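Local structure of Mgp-operon protein 3 (Mycoplasma pneumoniae, 6RJ1) at residues T174-L179 against N773-F778; S740-E745 against S761-Q766. The protein takes part in cell adhesion as the extracellular P40/P90 component of the Mycoplasma pneumoniae attachment machinery, and probably engages sugars on host cells. All coordinates share one frame; numbering follows the deposited sequence.

Contact 1 of 2, residues T174-L179 against N773-F778; sequences TPNAGL and NSLLNF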
ATOM      1  N   THR A 174      -0.296  10.861  11.964  1.00 64.72           N
ATOM      2  CA  THR A 174       0.536   9.927  12.718  1.00 64.20           C
ATOM      3  C   THR A 174       1.963  10.488  12.746  1.00 67.96           C
ATOM      4  O   THR A 174       2.580  10.604  11.682  1.00 68.49           O
ATOM      5  CB  THR A 174       0.462   8.503  12.119  1.00 67.46           C
ATOM      6  OG1 THR A 174      -0.896   8.058  12.092  1.00 63.32           O
ATOM      7  CG2 THR A 174       1.329   7.495  12.878  1.00 62.40           C
ATOM      8  N   PRO A 175       2.488  10.881  13.930  1.00 63.11           N
ATOM      9  CA  PRO A 175       3.858  11.418  13.969  1.00 62.45           C
ATOM     10  C   PRO A 175       4.919  10.316  13.949  1.00 66.76           C
ATOM     11  O   PRO A 175       4.614   9.163  14.251  1.00 66.03           O
ATOM     12  CB  PRO A 175       3.884  12.222  15.271  1.00 63.71           C
ATOM     13  CG  PRO A 175       2.859  11.595  16.144  1.00 68.19           C
ATOM     14  CD  PRO A 175       1.894  10.816  15.283  1.00 64.30           C
ATOM     15  N   ASN A 176       6.167  10.677  13.602  1.00 64.24           N
ATOM     16  CA  ASN A 176       7.326   9.772  13.557  1.00 63.80           C
ATOM     17  C   ASN A 176       7.505   8.951  14.850  1.00 65.94           C
ATOM     18  O   ASN A 176       7.699   7.742  14.757  1.00 65.53           O
ATOM     19  CB  ASN A 176       8.617  10.549  13.217  1.00 63.51           C
ATOM     20  CG  ASN A 176       8.833  10.816  11.746  1.00 79.77           C
ATOM     21  OD1 ASN A 176       8.340  10.101  10.854  1.00 70.11           O
ATOM     22  ND2 ASN A 176       9.611  11.842  11.463  1.00 73.59           N
ATOM     23  N   ALA A 177       7.398   9.593  16.045  1.00 60.99           N
ATOM     24  CA  ALA A 177       7.511   8.921  17.348  1.00 60.30           C
ATOM     25  C   ALA A 177       6.364   7.923  17.580  1.00 64.11           C
ATOM     26  O   ALA A 177       6.544   6.922  18.283  1.00 63.71           O
ATOM     27  CB  ALA A 177       7.559   9.941  18.468  1.00 60.91           C
ATOM     28  N   GLY A 178       5.213   8.197  16.963  1.00 60.02           N
ATOM     29  CA  GLY A 178       4.050   7.323  16.996  1.00 59.64           C
ATOM     30  C   GLY A 178       4.350   6.010  16.300  1.00 64.53           C
ATOM     31  O   GLY A 178       3.831   4.980  16.708  1.00 65.14           O
ATOM     32  N   LEU A 179       5.209   6.018  15.259  1.00 60.30           N
ATOM     33  CA  LEU A 179       5.601   4.798  14.550  1.00 59.84           C
ATOM     34  C   LEU A 179       6.691   4.007  15.299  1.00 63.92           C
ATOM     35  O   LEU A 179       6.806   2.794  15.104  1.00 63.45           O
ATOM     36  CB  LEU A 179       6.073   5.115  13.117  1.00 59.63           C
ATOM     37  CG  LEU A 179       5.041   5.268  11.981  1.00 64.27           C
ATOM     38  CD1 LEU A 179       3.715   4.541  12.257  1.00 64.20           C
ATOM     39  CD2 LEU A 179       4.839   6.694  11.615  1.00 66.07           C
ATOM     40  N   ASN A 773       4.416  12.355   9.303  1.00 66.58           N
ATOM     41  CA  ASN A 773       5.599  11.497   9.340  1.00 65.76           C
ATOM     42  C   ASN A 773       6.463  11.716   8.090  1.00 69.42           C
ATOM     43  O   ASN A 773       5.947  12.124   7.048  1.00 68.73           O
ATOM     44  CB  ASN A 773       5.197  10.018   9.479  1.00 63.45           C
ATOM     45  CG  ASN A 773       4.931   9.320   8.167  1.00 74.41           C
ATOM     46  OD1 ASN A 773       5.833   8.747   7.552  1.00 62.84           O
ATOM     47  ND2 ASN A 773       3.693   9.361   7.702  1.00 64.15           N
ATOM     48  N   SER A 774       7.769  11.404   8.194  1.00 66.02           N
ATOM     49  CA  SER A 774       8.754  11.490   7.104  1.00 65.38           C
ATOM     50  C   SER A 774       9.483  10.148   7.010  1.00 68.33           C
ATOM     51  O   SER A 774      10.653  10.091   6.618  1.00 68.39           O
ATOM     52  CB  SER A 774       9.752  12.614   7.384  1.00 67.93           C
ATOM     53  OG  SER A 774      10.450  12.358   8.590  1.00 72.12           O
ATOM     54  N   LEU A 775       8.770   9.070   7.379  1.00 63.59           N
ATOM     55  CA  LEU A 775       9.285   7.720   7.506  1.00 62.53           C
ATOM     56  C   LEU A 775       8.690   6.739   6.509  1.00 64.57           C
ATOM     57  O   LEU A 775       9.410   5.867   6.012  1.00 64.60           O
ATOM     58  CB  LEU A 775       8.947   7.249   8.939  1.00 62.54           C
ATOM     59  CG  LEU A 775       9.919   6.395   9.781  1.00 66.98           C
ATOM     60  CD1 LEU A 775       9.247   5.137  10.257  1.00 66.72           C
ATOM     61  CD2 LEU A 775      11.233   6.107   9.096  1.00 69.28           C
ATOM     62  N   LEU A 776       7.374   6.836   6.266  1.00 58.50           N
ATOM     63  CA  LEU A 776       6.650   5.885   5.430  1.00 57.33           C
ATOM     64  C   LEU A 776       6.371   6.390   4.046  1.00 62.77           C
ATOM     65  O   LEU A 776       5.898   7.518   3.881  1.00 62.87           O
ATOM     66  CB  LEU A 776       5.337   5.441   6.109  1.00 56.51           C
ATOM     67  CG  LEU A 776       5.402   5.130   7.602  1.00 60.59           C
ATOM     68  CD1 LEU A 776       4.031   5.060   8.197  1.00 60.59           C
ATOM     69  CD2 LEU A 776       6.196   3.862   7.886  1.00 62.93           C
ATOM     70  N   ASN A 777       6.653   5.549   3.044  1.00 59.19           N
ATOM     71  CA  ASN A 777       6.378   5.898   1.661  1.00 58.50           C
ATOM     72  C   ASN A 777       4.924   5.598   1.309  1.00 61.99           C
ATOM     73  O   ASN A 777       4.279   4.774   1.952  1.00 61.41           O
ATOM     74  CB  ASN A 777       7.364   5.253   0.690  1.00 55.32           C
ATOM     75  CG  ASN A 777       7.600   6.089  -0.547  1.00 67.42           C
ATOM     76  OD1 ASN A 777       6.911   7.072  -0.823  1.00 54.41           O
ATOM     77  ND2 ASN A 777       8.580   5.717  -1.333  1.00 63.36           N
ATOM     78  N   PHE A 778       4.401   6.313   0.321  1.00 58.77           N
ATOM     79  CA  PHE A 778       3.020   6.191  -0.120  1.00 58.71           C
ATOM     80  C   PHE A 778       2.983   6.327  -1.638  1.00 61.23           C
ATOM     81  O   PHE A 778       3.728   7.115  -2.198  1.00 60.82           O
ATOM     82  CB  PHE A 778       2.184   7.273   0.591  1.00 60.67           C
ATOM     83  CG  PHE A 778       0.839   7.614   0.004  1.00 62.13           C
ATOM     84  CD1 PHE A 778      -0.288   6.875   0.333  1.00 63.44           C
ATOM     85  CD2 PHE A 778       0.685   8.719  -0.818  1.00 65.41           C
ATOM     86  CE1 PHE A 778      -1.538   7.214  -0.179  1.00 65.42           C
ATOM     87  CE2 PHE A 778      -0.569   9.053  -1.331  1.00 66.27           C
ATOM     88  CZ  PHE A 778      -1.671   8.296  -1.006  1.00 63.75           C
TER
HETATM   89  O   HOH W   1       1.408  10.521   9.114  1.00 70.12           O

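Contact 2 of 2, residues S740-E745 against S761-Q766; sequences SANFPE and STLESQ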
ATOM      1  N   SER A 740      13.111  14.808   5.977  1.00 72.68           N
ATOM      2  CA  SER A 740      13.430  14.843   7.398  1.00 73.03           C
ATOM      3  C   SER A 740      14.417  15.972   7.651  1.00 80.62           C
ATOM      4  O   SER A 740      15.389  16.128   6.904  1.00 80.19           O
ATOM      5  CB  SER A 740      14.027  13.515   7.853  1.00 74.16           C
ATOM      6  OG  SER A 740      13.053  12.488   7.861  1.00 78.46           O
ATOM      7  N   ALA A 741      14.161  16.763   8.701  1.00 80.42           N
ATOM      8  CA  ALA A 741      15.003  17.898   9.079  1.00 81.59           C
ATOM      9  C   ALA A 741      16.374  17.466   9.575  1.00 88.85           C
ATOM     10  O   ALA A 741      17.370  18.062   9.179  1.00 88.50           O
ATOM     11  CB  ALA A 741      14.303  18.744  10.133  1.00 82.23           C
ATOM     12  N   ASN A 742      16.428  16.421  10.416  1.00 88.77           N
ATOM     13  CA  ASN A 742      17.664  15.928  11.024  1.00 90.38           C
ATOM     14  C   ASN A 742      18.081  14.547  10.498  1.00 99.36           C
ATOM     15  O   ASN A 742      18.421  13.662  11.296  1.00 99.74           O
ATOM     16  CB  ASN A 742      17.521  15.922  12.570  1.00 89.61           C
ATOM     17  CG  ASN A 742      16.430  14.997  13.107  1.00100.40           C
ATOM     18  OD1 ASN A 742      15.503  14.578  12.390  1.00 80.93           O
ATOM     19  ND2 ASN A 742      16.525  14.654  14.386  1.00 91.73           N
ATOM     20  N   PHE A 743      18.067  14.355   9.161  1.00 98.94           N
ATOM     21  CA  PHE A 743      18.462  13.069   8.573  1.00100.02           C
ATOM     22  C   PHE A 743      19.927  12.731   8.908  1.00108.41           C
ATOM     23  O   PHE A 743      20.795  13.608   8.814  1.00108.24           O
ATOM     24  CB  PHE A 743      18.171  12.989   7.065  1.00101.41           C
ATOM     25  CG  PHE A 743      18.941  13.945   6.183  1.00102.69           C
ATOM     26  CD1 PHE A 743      20.144  13.560   5.599  1.00105.31           C
ATOM     27  CD2 PHE A 743      18.436  15.206   5.891  1.00104.81           C
ATOM     28  CE1 PHE A 743      20.848  14.437   4.773  1.00106.21           C
ATOM     29  CE2 PHE A 743      19.136  16.080   5.056  1.00107.70           C
ATOM     30  CZ  PHE A 743      20.337  15.689   4.504  1.00105.90           C
ATOM     31  N   PRO A 744      20.207  11.501   9.391  1.00107.76           N
ATOM     32  CA  PRO A 744      21.590  11.165   9.763  1.00108.75           C
ATOM     33  C   PRO A 744      22.492  10.812   8.578  1.00115.18           C
ATOM     34  O   PRO A 744      22.019  10.696   7.447  1.00114.92           O
ATOM     35  CB  PRO A 744      21.422  10.003  10.756  1.00110.39           C
ATOM     36  CG  PRO A 744      19.969   9.612  10.707  1.00114.26           C
ATOM     37  CD  PRO A 744      19.304  10.357   9.605  1.00109.56           C
ATOM     38  N   GLU A 745      23.800  10.669   8.839  1.00113.47           N
ATOM     39  CA  GLU A 745      24.788  10.318   7.822  1.00114.13           C
ATOM     40  C   GLU A 745      25.895   9.463   8.409  1.00119.57           C
ATOM     41  O   GLU A 745      26.444   9.805   9.456  1.00119.19           O
ATOM     42  CB  GLU A 745      25.331  11.555   7.068  1.00115.70           C
ATOM     43  CG  GLU A 745      25.333  12.867   7.846  1.00127.10           C
ATOM     44  CD  GLU A 745      25.217  14.127   7.007  1.00143.51           C
ATOM     45  OE1 GLU A 745      26.005  15.073   7.243  1.00139.03           O
ATOM     46  OE2 GLU A 745      24.338  14.173   6.115  1.00130.59           O
ATOM     47  N   SER A 761      11.963   7.808  16.894  1.00 71.21           N
ATOM     48  CA  SER A 761      11.391   8.744  17.855  1.00 70.59           C
ATOM     49  C   SER A 761      12.062  10.119  17.845  1.00 75.97           C
ATOM     50  O   SER A 761      11.384  11.102  18.136  1.00 76.20           O
ATOM     51  CB  SER A 761      11.370   8.144  19.257  1.00 71.74           C
ATOM     52  OG  SER A 761      12.664   7.732  19.662  1.00 76.37           O
ATOM     53  N   THR A 762      13.365  10.204  17.483  1.00 73.21           N
ATOM     54  CA  THR A 762      14.089  11.490  17.454  1.00 73.15           C
ATOM     55  C   THR A 762      14.086  12.147  16.055  1.00 76.96           C
ATOM     56  O   THR A 762      14.442  13.324  15.941  1.00 76.05           O
ATOM     57  CB  THR A 762      15.496  11.371  18.047  1.00 78.89           C
ATOM     58  OG1 THR A 762      16.291  10.511  17.233  1.00 79.88           O
ATOM     59  CG2 THR A 762      15.480  10.883  19.487  1.00 76.94           C
ATOM     60  N   LEU A 763      13.641  11.402  15.013  1.00 73.70           N
ATOM     61  CA  LEU A 763      13.523  11.880  13.633  1.00 73.19           C
ATOM     62  C   LEU A 763      12.440  12.958  13.561  1.00 79.43           C
ATOM     63  O   LEU A 763      11.324  12.756  14.056  1.00 78.81           O
ATOM     64  CB  LEU A 763      13.203  10.717  12.674  1.00 72.74           C
ATOM     65  CG  LEU A 763      13.416  10.969  11.175  1.00 76.41           C
ATOM     66  CD1 LEU A 763      14.893  10.930  10.805  1.00 76.30           C
ATOM     67  CD2 LEU A 763      12.657   9.958  10.344  1.00 75.94           C
ATOM     68  N   GLU A 764      12.809  14.122  12.983  1.00 77.90           N
ATOM     69  CA  GLU A 764      11.977  15.318  12.824  1.00 77.91           C
ATOM     70  C   GLU A 764      11.485  15.424  11.382  1.00 81.31           C
ATOM     71  O   GLU A 764      12.301  15.478  10.456  1.00 81.47           O
ATOM     72  CB  GLU A 764      12.781  16.586  13.180  1.00 79.40           C
ATOM     73  CG  GLU A 764      13.246  16.687  14.627  1.00 94.81           C
ATOM     74  CD  GLU A 764      14.281  17.768  14.903  1.00125.99           C
ATOM     75  OE1 GLU A 764      15.204  17.507  15.709  1.00122.94           O
ATOM     76  OE2 GLU A 764      14.178  18.872  14.317  1.00123.88           O
ATOM     77  N   SER A 765      10.165  15.489  11.188  1.00 76.56           N
ATOM     78  CA  SER A 765       9.604  15.618   9.847  1.00 75.76           C
ATOM     79  C   SER A 765       9.499  17.070   9.412  1.00 78.96           C
ATOM     80  O   SER A 765       9.000  17.910  10.169  1.00 78.04           O
ATOM     81  CB  SER A 765       8.237  14.950   9.764  1.00 79.00           C
ATOM     82  OG  SER A 765       7.583  15.269   8.544  1.00 89.12           O
ATOM     83  N   GLN A 766       9.943  17.352   8.174  1.00 75.63           N
ATOM     84  CA  GLN A 766       9.830  18.667   7.539  1.00 75.24           C
ATOM     85  C   GLN A 766       9.032  18.556   6.218  1.00 80.80           C
ATOM     86  O   GLN A 766       9.010  19.493   5.413  1.00 81.71           O
ATOM     87  CB  GLN A 766      11.198  19.369   7.387  1.00 75.97           C
ATOM     88  CG  GLN A 766      12.126  18.773   6.330  1.00 85.93           C
ATOM     89  CD  GLN A 766      13.478  19.443   6.246  1.00 99.59           C
ATOM     90  OE1 GLN A 766      13.813  20.360   7.006  1.00 99.54           O
ATOM     91  NE2 GLN A 766      14.302  18.974   5.323  1.00 85.46           N
TER

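Contact 1 of 2, residues T174-L179 against N773-F778
Asn-176 and Ser-774 form the heart of a buried contact, part polar and part apolar. It joins the short, weakly bonded helical turn 176-179 to an Asx turn built on Asn-773, in the loop that leads into strand 779-786. The Asn-176 amide works with both ends. Its OD1 accepts the backbone N of Ser-774 at 3.0 Å, with the donor tilted from the carbonyl plane. Its ND2 donates to Ser-774 OG, 3.0 Å away, in the amide plane and almost straight (173°). Two such bonds fix the rotation of the amide; Ser-774 OG is shared with Ser-740. On the loop side, Asn-773 OD1 gathers two backbone donors, Leu-775 N at 3.0 Å and Leu-776 N at 2.8 Å, the latter almost in line with the C=O bond (163°), and so holds the turn in shape. The guanidinium of Arg-806 donates to the carbonyl oxygens of Asn-773 and Leu-776. In the apolar part the branch ends of Leu-179 and Leu-776 meet head-on, with CD2 of the former 3.9 Å from CD1 of the latter. A water bridges the two segments, donating to Thr-174 O (2.8 Å) and accepting from Asn-773 ND2 (2.9 Å).

Contact 2 of 2, residues S740-E745 against S761-Q766
Asn-742 reads the backbone of residues 762-764 with its side-chain amide, next to a single antiparallel beta bridge in which Ser-740 and Ser-765 are the non-hydrogen-bonded pair. Both segments belong to the long irregular connection between strands 723-732 and 779-786, so the contact ties that connection to itself, partly at the protein surface. The bond from Ala-741 N to Glu-764 O, 2.9 Å, on one side and the backbone bond between Gln-766 and Tyr-739 on the other make up the bridge. Beyond it the chain turns away, and Asn-742 takes over the pairing. Its chi1 of 63° sets CG between the backbone N and the carbonyl carbon, and from there the amide lies alongside the opposing backbone. OD1, level with Glu-764 N, accepts from it at 2.8 Å, and ND2, level with Thr-762 O, donates to it at 2.9 Å; that oxygen lies in the amide plane, although the nitrogen sits above the carbonyl plane of Thr-762. The amide thus spans the peptide groups flanking Leu-763.

Glu-764 then runs over this amide at about a right angle. Its CB rests 3.5 Å from Asn-742 OD1, and its CG lies over the same face, about equally far from the oxygen and the nitrogen. Glu-764 CD sits above Asn-742 CG and near ND2, with the carboxylate turned 39° from the amide plane. OE1 ends 3.4 Å from Asn-742 ND2, too poorly angled for a hydrogen bond, while OE2 approaches the methyl of Ala-741.

On the far flank, the extended Gln-766 lies along the backbone of 740-741. Its OE1 comes 3.6 Å from Ala-741 CB, and NE2 finds its hydrogen bond at Tyr-738 O. Leu-763 packs against Val-669 of helix 666-673. Its CD2 also lies 3.6 Å from Ser-740 OG, which is hydrogen-bonded to Ser-774 OG.

Contact 1 and contact 2 are neighbours, their centres 11 Å apart, and contact 2 falls in sequence wholly between 174-179 and 773-778. They meet through two polar pairs. The two serine OG atoms, of Ser-740 and Ser-774, are 2.7 Å apart, which makes Ser-774 the node common to both networks. Asn-176 ND2 also makes a weak bond, 3.2 Å, to Leu-763 O. Helix 666-673 backs both, taking Leu-775 from contact 1 and Leu-763 and Pro-744 from contact 2. Contact 1 is the deeper of the two, about 14 Å from the chain centre to its own, against about 23 Å for contact 2.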